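Side-chain contacts in synaptic vesicle glycoprotein 2C (Homo sapiens, PDB 5JLV), which is a synaptic vesicle membrane glycoprotein whose luminal domain, the part described here, serves as a receptor for botulinum neurotoxin A: residues Ser65-Ser69 and Cys70-Asp74; Thr90-Asn94 and Thr95-Pro99. All coordinates share one frame; numbering follows the deposited sequence.

Both interactions turn a corner of the same beta-helix, and strand 71-73 of interaction 1 and strand 91-93 of interaction 2 are parallel neighbours in one sheet. Interaction 1 is buried (four of its six touching residues are, and none is exposed), its centre about 5 Å from that of the chain; interaction 2, at about 9 Å, is partly buried. Interaction 1 joins two strands by apolar and sulfur-aromatic packing; interaction 2 leads from a strand into a loop and adds a side-chain-to-backbone bond to a similar aromatic pair. Asp74 OD1 lies 2.8 Å from Asn94 ND2, a probable hydrogen bond from the corner that follows strand 71-73 to the corner of interaction 2, one coil on.

Interaction 1: residues Ser65-Ser69 and Cys70-Asp74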
# COMPACT_ATOMS: atom_id res chain seq x y z
N SER C 65 27.45 9.49 -14.62
CA SER C 65 27.69 9.32 -13.21
C SER C 65 26.51 8.64 -12.55
O SER C 65 25.39 8.69 -13.06
CB SER C 65 27.99 10.66 -12.54
OG SER C 65 29.25 11.15 -12.97
N VAL C 66 26.78 8.00 -11.42
CA VAL C 66 25.75 7.33 -10.63
C VAL C 66 25.67 7.99 -9.24
O VAL C 66 26.69 8.22 -8.59
CB VAL C 66 26.02 5.81 -10.51
CG1 VAL C 66 25.00 5.15 -9.58
CG2 VAL C 66 26.00 5.16 -11.88
N PHE C 67 24.46 8.34 -8.83
CA PHE C 67 24.23 8.87 -7.48
C PHE C 67 23.35 7.88 -6.73
O PHE C 67 22.17 7.70 -7.07
CB PHE C 67 23.57 10.26 -7.54
CG PHE C 67 24.40 11.31 -8.22
CD1 PHE C 67 24.41 11.41 -9.61
CD2 PHE C 67 25.15 12.22 -7.48
CE1 PHE C 67 25.18 12.38 -10.25
CE2 PHE C 67 25.92 13.19 -8.11
CZ PHE C 67 25.93 13.27 -9.50
N LYS C 68 23.92 7.23 -5.71
CA LYS C 68 23.18 6.28 -4.86
C LYS C 68 22.96 6.82 -3.43
O LYS C 68 23.92 7.16 -2.74
CB LYS C 68 23.89 4.92 -4.80
CG LYS C 68 22.99 3.80 -4.30
CD LYS C 68 23.74 2.48 -4.09
CE LYS C 68 23.73 1.61 -5.35
NZ LYS C 68 24.50 2.20 -6.48
N SER C 69 21.70 6.87 -3.00
CA SER C 69 21.33 7.31 -1.64
C SER C 69 21.91 8.67 -1.31
O SER C 69 22.37 8.90 -0.19
CB SER C 69 21.77 6.29 -0.58
OG SER C 69 21.25 5.02 -0.88
N CYS C 70 21.92 9.56 -2.30
CA CYS C 70 22.40 10.91 -2.07
C CYS C 70 21.25 11.79 -1.62
O CYS C 70 20.08 11.40 -1.75
CB CYS C 70 23.07 11.45 -3.32
SG CYS C 70 24.65 10.62 -3.68
N THR C 71 21.60 12.93 -1.03
CA THR C 71 20.64 13.97 -0.66
C THR C 71 21.11 15.28 -1.25
O THR C 71 22.26 15.71 -1.02
CB THR C 71 20.54 14.12 0.88
OG1 THR C 71 20.11 12.88 1.46
CG2 THR C 71 19.54 15.22 1.26
N PHE C 72 20.25 15.91 -2.05
CA PHE C 72 20.45 17.28 -2.50
C PHE C 72 19.45 18.14 -1.74
O PHE C 72 18.24 17.93 -1.85
CB PHE C 72 20.22 17.41 -4.01
CG PHE C 72 21.27 16.73 -4.86
CD1 PHE C 72 21.21 15.35 -5.12
CD2 PHE C 72 22.31 17.46 -5.42
CE1 PHE C 72 22.17 14.73 -5.92
CE2 PHE C 72 23.28 16.85 -6.22
CZ PHE C 72 23.21 15.48 -6.46
N GLU C 73 19.96 19.09 -0.95
CA GLU C 73 19.10 19.85 -0.05
C GLU C 73 19.44 21.34 -0.04
O GLU C 73 20.59 21.72 0.19
CB GLU C 73 19.20 19.29 1.37
CG GLU C 73 18.30 19.96 2.37
CD GLU C 73 18.30 19.24 3.70
OE1 GLU C 73 19.02 19.69 4.61
OE2 GLU C 73 17.60 18.21 3.82
N ASP C 74 18.43 22.16 -0.31
CA ASP C 74 18.59 23.62 -0.39
C ASP C 74 19.69 24.02 -1.36
O ASP C 74 20.56 24.83 -1.02
CB ASP C 74 18.83 24.24 1.00
CG ASP C 74 17.59 24.22 1.88
OD1 ASP C 74 16.47 24.38 1.35
OD2 ASP C 74 17.74 24.05 3.12
O HOH W 1 21.75 10.95 1.52
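Phe67 and Phe72 are brought together where the backbone turns a corner between strands 66-68 and 71-73, with Ser69 in the left-handed region (phi 54°). This is one corner of the right-handed beta-helix built by pentapeptide repeats, and the five-residue spacing of the two phenylalanines is that of the inward-pointing central residue of such repeats. Their side chains run across each other at about a right angle. Phe72 comes in with its rim: CZ lies 3.9 Å from Phe67 CE2, and Phe67 CE2 sits in the plane of the Phe72 ring. The planes are inclined at 59° with centroids 5.8 Å apart, an oblique pair that is neither a stack nor edge-to-face. Each ring continues a series of aromatics from coil to coil: Phe67 stacks on Tyr47 and meets Phe87, while Phe72 stacks on Phe52 and meets Phe92.

Cys70 fills the inside of the corner. With SG anti to the carbonyl carbon and beside the backbone N (chi1 -69°), the sulfur turns back toward the preceding residues, 4.0 Å from Phe67 CB and 3.7 Å from Lys68 O. The sulfur lies beside the edge of the Phe67 ring, 5.5 Å from its centroid, which makes this a sulfur-aromatic contact at the rim and not over a face. The outer side is polar: Cys70 O accepts a hydrogen bond from a basic side chain of the other protein in the complex. There a water donates to Ser69 O at 2.7 Å and also binds Thr71 OG1.

Interaction 2: residues Thr90-Asn94 and Thr95-Pro99; sequences TVFDN and TDFEP
The Phe97 ring has Thr95 CB over one face, 3.9 Å above the plane and displaced toward the rim, while the Phe92 ring meets it at the edge, with Phe92 CE2 in the Phe97 plane. The closest carbons are Phe92 CD2 and Phe97 CD2, 3.6 Å apart; the planes are inclined at 61°, and the rings touch rim to rim, neither lying over the face of the other. This corner lies where the pentapeptide-repeat beta-helix leaves strand 91-93 for a loop. Phe92 stays in the series of core rings, stacked on Phe112 and meeting Phe72, whereas Phe97 comes edge-to-face with Phe72 and Phe82.

Thr95 divides its two branches between Phe92 and Phe97. CG2 turns back to the strand, 4.1 Å from Phe92 CB. OG1 takes the position between backbone N and carbonyl carbon (chi1 76°), from which it reaches forward along the chain. A water accepts from Thr95 N at 2.9 Å and donates weakly to Phe92 O, bridging the two sides of the corner. Phe97 is itself the centre of an inverse gamma turn, and its N closes an ST turn, donating to Thr95 OG1 at 3.0 Å with an N-H...O angle of 158°.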
# COMPACT_ATOMS: atom_id res chain seq x y z
N THR C 90 17.56 8.50 -4.20
CA THR C 90 18.14 9.81 -3.93
C THR C 90 17.02 10.79 -3.65
O THR C 90 15.91 10.67 -4.20
CB THR C 90 19.07 10.25 -5.09
OG1 THR C 90 20.26 9.47 -5.06
CG2 THR C 90 19.45 11.75 -5.02
N VAL C 91 17.28 11.74 -2.76
CA VAL C 91 16.28 12.72 -2.33
C VAL C 91 16.69 14.10 -2.82
O VAL C 91 17.84 14.53 -2.64
CB VAL C 91 16.12 12.72 -0.81
CG1 VAL C 91 15.17 13.82 -0.35
CG2 VAL C 91 15.65 11.34 -0.33
N PHE C 92 15.74 14.78 -3.46
CA PHE C 92 15.92 16.16 -3.88
C PHE C 92 14.96 17.03 -3.08
O PHE C 92 13.75 17.09 -3.36
CB PHE C 92 15.67 16.29 -5.38
CG PHE C 92 16.54 15.38 -6.23
CD1 PHE C 92 16.10 14.11 -6.60
CD2 PHE C 92 17.80 15.80 -6.65
CE1 PHE C 92 16.90 13.28 -7.39
CE2 PHE C 92 18.60 14.97 -7.43
CZ PHE C 92 18.15 13.71 -7.79
N ASP C 93 15.51 17.69 -2.06
CA ASP C 93 14.73 18.43 -1.07
C ASP C 93 14.98 19.93 -1.20
O ASP C 93 16.06 20.43 -0.87
CB ASP C 93 15.09 17.94 0.35
CG ASP C 93 14.19 18.53 1.42
OD1 ASP C 93 13.34 19.39 1.11
OD2 ASP C 93 14.34 18.15 2.60
N ASN C 94 13.97 20.64 -1.69
CA ASN C 94 14.08 22.08 -1.92
C ASN C 94 15.30 22.46 -2.79
O ASN C 94 16.09 23.35 -2.44
CB ASN C 94 14.09 22.84 -0.58
CG ASN C 94 13.57 24.24 -0.72
OD1 ASN C 94 12.66 24.50 -1.53
ND2 ASN C 94 14.12 25.17 0.06
N THR C 95 15.44 21.77 -3.93
CA THR C 95 16.39 22.15 -4.96
C THR C 95 15.69 22.99 -6.03
O THR C 95 14.45 23.09 -6.05
CB THR C 95 17.05 20.93 -5.63
OG1 THR C 95 16.13 20.32 -6.55
CG2 THR C 95 17.49 19.90 -4.58
N ASP C 96 16.47 23.59 -6.93
CA ASP C 96 15.89 24.22 -8.10
C ASP C 96 16.02 23.29 -9.32
O ASP C 96 16.01 23.75 -10.47
CB ASP C 96 16.52 25.60 -8.35
CG ASP C 96 18.01 25.52 -8.74
OD1 ASP C 96 18.57 24.41 -8.84
OD2 ASP C 96 18.61 26.60 -8.96
N PHE C 97 16.12 21.98 -9.07
CA PHE C 97 16.35 21.01 -10.16
C PHE C 97 15.10 20.73 -11.00
O PHE C 97 14.43 19.72 -10.82
CB PHE C 97 16.92 19.67 -9.64
CG PHE C 97 18.34 19.76 -9.12
CD1 PHE C 97 19.10 20.91 -9.27
CD2 PHE C 97 18.93 18.65 -8.52
CE1 PHE C 97 20.41 20.96 -8.81
CE2 PHE C 97 20.24 18.70 -8.05
CZ PHE C 97 20.97 19.85 -8.20
N GLU C 98 14.81 21.62 -11.94
CA GLU C 98 13.77 21.40 -12.94
C GLU C 98 14.19 20.31 -13.94
O GLU C 98 15.38 19.95 -14.00
CB GLU C 98 13.49 22.71 -13.67
CG GLU C 98 13.09 23.86 -12.78
CD GLU C 98 11.75 23.64 -12.11
OE1 GLU C 98 10.95 22.81 -12.60
OE2 GLU C 98 11.49 24.31 -11.09
N PRO C 99 13.22 19.79 -14.74
CA PRO C 99 13.54 18.77 -15.74
C PRO C 99 14.73 19.12 -16.67
O PRO C 99 15.48 18.22 -17.04
CB PRO C 99 12.24 18.66 -16.55
CG PRO C 99 11.18 18.96 -15.56
CD PRO C 99 11.76 20.02 -14.65
O HOH W 2 13.81 19.58 -5.03